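Local coordinates for putative Killer protein (Pseudomonas putida, PDB 6F8S) that is probably the HigB-type, RelE-like toxin of a type II toxin-antitoxin pair, a family whose members typically cleave messenger RNA on the ribosome, at residues Pro55-Leu59 and His70-Val74. Sequence-based numbering, arbitrary orientation.
Sequences PGNRL and HSIRV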
loop_
_atom_site.group_PDB
_atom_site.type_symbol
_atom_site.label_atom_id
_atom_site.label_comp_id
_atom_site.label_asym_id
_atom_site.label_seq_id
_atom_site.Cartn_x
_atom_site.Cartn_y
_atom_site.Cartn_z
ATOM N N PRO B 55 -1.466 5.700 -21.048
ATOM C CA PRO B 55 -2.116 6.333 -22.204
ATOM C C PRO B 55 -3.605 5.947 -22.300
ATOM O O PRO B 55 -4.421 6.703 -22.836
ATOM C CB PRO B 55 -1.304 5.808 -23.392
ATOM C CG PRO B 55 -0.615 4.574 -22.889
ATOM C CD PRO B 55 -0.399 4.757 -21.432
ATOM N N GLY B 56 -3.965 4.793 -21.749
ATOM C CA GLY B 56 -5.366 4.418 -21.647
ATOM C C GLY B 56 -6.234 5.369 -20.830
ATOM O O GLY B 56 -7.452 5.330 -20.938
ATOM N N ASN B 57 -5.621 6.213 -19.999
ATOM C CA ASN B 57 -6.392 7.168 -19.211
ATOM C C ASN B 57 -6.753 8.401 -19.998
ATOM O O ASN B 57 -7.730 9.070 -19.664
ATOM C CB ASN B 57 -5.630 7.589 -17.958
ATOM C CG ASN B 57 -5.861 6.651 -16.808
ATOM O OD1 ASN B 57 -6.577 5.657 -16.939
ATOM N ND2 ASN B 57 -5.226 6.938 -15.673
ATOM N N ARG B 58 -5.955 8.691 -21.032
ATOM C CA ARG B 58 -6.084 9.914 -21.831
ATOM C C ARG B 58 -6.410 11.102 -20.931
ATOM O O ARG B 58 -7.413 11.774 -21.124
ATOM C CB ARG B 58 -7.162 9.749 -22.914
ATOM C CG ARG B 58 -6.709 10.097 -24.328
ATOM C CD ARG B 58 -7.899 10.174 -25.292
ATOM N NE ARG B 58 -8.355 11.548 -25.526
ATOM C CZ ARG B 58 -9.632 11.927 -25.641
ATOM N NH1 ARG B 58 -10.634 11.041 -25.557
ATOM N NH2 ARG B 58 -9.912 13.211 -25.850
ATOM N N LEU B 59 -5.560 11.332 -19.930
ATOM C CA LEU B 59 -5.815 12.357 -18.919
ATOM C C LEU B 59 -5.984 13.745 -19.544
ATOM O O LEU B 59 -5.219 14.144 -20.424
ATOM C CB LEU B 59 -4.689 12.389 -17.878
ATOM C CG LEU B 59 -4.961 13.343 -16.713
ATOM C CD1 LEU B 59 -6.163 12.871 -15.938
ATOM C CD2 LEU B 59 -3.790 13.473 -15.767
ATOM N N HIS B 70 -9.256 17.070 -13.065
ATOM C CA HIS B 70 -8.816 16.315 -14.231
ATOM C C HIS B 70 -9.821 15.204 -14.497
ATOM O O HIS B 70 -10.697 14.925 -13.676
ATOM C CB HIS B 70 -7.412 15.723 -14.042
ATOM C CG HIS B 70 -6.451 16.639 -13.346
ATOM N ND1 HIS B 70 -5.553 17.433 -14.023
ATOM C CD2 HIS B 70 -6.254 16.877 -12.025
ATOM C CE1 HIS B 70 -4.841 18.127 -13.150
ATOM N NE2 HIS B 70 -5.249 17.812 -11.934
ATOM N N SER B 71 -9.688 14.558 -15.646
ATOM C CA SER B 71 -10.550 13.435 -15.957
ATOM C C SER B 71 -9.807 12.358 -16.739
ATOM O O SER B 71 -8.867 12.653 -17.492
ATOM C CB SER B 71 -11.784 13.903 -16.734
ATOM O OG SER B 71 -11.421 14.216 -18.057
ATOM N N ILE B 72 -10.232 11.110 -16.547
ATOM C CA ILE B 72 -9.673 10.004 -17.293
ATOM C C ILE B 72 -10.768 9.321 -18.104
ATOM O O ILE B 72 -11.927 9.249 -17.687
ATOM C CB ILE B 72 -8.962 8.998 -16.370
ATOM C CG1 ILE B 72 -9.902 8.498 -15.291
ATOM C CG2 ILE B 72 -7.705 9.634 -15.712
ATOM C CD1 ILE B 72 -9.308 7.391 -14.471
ATOM N N ARG B 73 -10.399 8.858 -19.291
ATOM C CA ARG B 73 -11.329 8.180 -20.173
ATOM C C ARG B 73 -11.752 6.842 -19.580
ATOM O O ARG B 73 -10.902 6.058 -19.169
ATOM C CB ARG B 73 -10.681 7.978 -21.547
ATOM C CG ARG B 73 -11.600 7.419 -22.645
ATOM C CD ARG B 73 -10.943 7.561 -24.022
ATOM N NE ARG B 73 -11.815 7.148 -25.119
ATOM C CZ ARG B 73 -12.000 5.886 -25.499
ATOM N NH1 ARG B 73 -11.380 4.899 -24.863
ATOM N NH2 ARG B 73 -12.816 5.602 -26.509
ATOM N N VAL B 74 -13.057 6.595 -19.511
ATOM C CA VAL B 74 -13.580 5.248 -19.267
ATOM C C VAL B 74 -13.945 4.613 -20.620
ATOM O O VAL B 74 -13.553 3.483 -20.914
ATOM C CB VAL B 74 -14.820 5.253 -18.331
ATOM C CG1 VAL B 74 -15.481 3.876 -18.309
ATOM C CG2 VAL B 74 -14.436 5.670 -16.921
#
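The carbonyl O of G56 faces the carbonyl O of R73 without bonding to it. G56 also makes backbone hydrogen bonds to a chain of another protein. N57 makes the main link. Its O accepts a nearly straight hydrogen bond from the backbone N of R73, N to O 2.7 Å. The donor is tilted 32° from the carbonyl plane. The same N57 O also takes a CA-H...O contact from I72 CA, at 3.2 Å. The side chains of N57 and I72 run side by side, and I72 CG2 lies 3.7 Å from N57 ND2. The buried amide of N57 is satisfied at both ends: ND2 gives a hydrogen bond to L51 O, and OD1 accepts one from K38 NZ.

R58 crosses R73 near the surface, the two guanidinium planes 49° apart. R73 CD sits at the edge of the R58 group, 3.8 Å from R58 NH1. The positive charges come close here, but R58 NH2 forms a salt bridge with E60, which probably eases the repulsion. L59 CG is anti to the backbone N (chi1 -174°), and CD1 reaches the strand. L59 CD1 lies 3.6 Å from I72 CG2 and also touches H70 CB. L59 CA also makes a CA-H...O contact with S71 O, at 3.4 Å.

The loop thus runs roughly antiparallel to strand 69-73, one of the two outermost strands of this chain's antiparallel sheet in this RelE-like fold. Strand 79-85 pairs with strand 69-73 through H70-F82 and I72-L80. Helix 31-44 packs against N57 and I72, with K38 bonding R73 O as well.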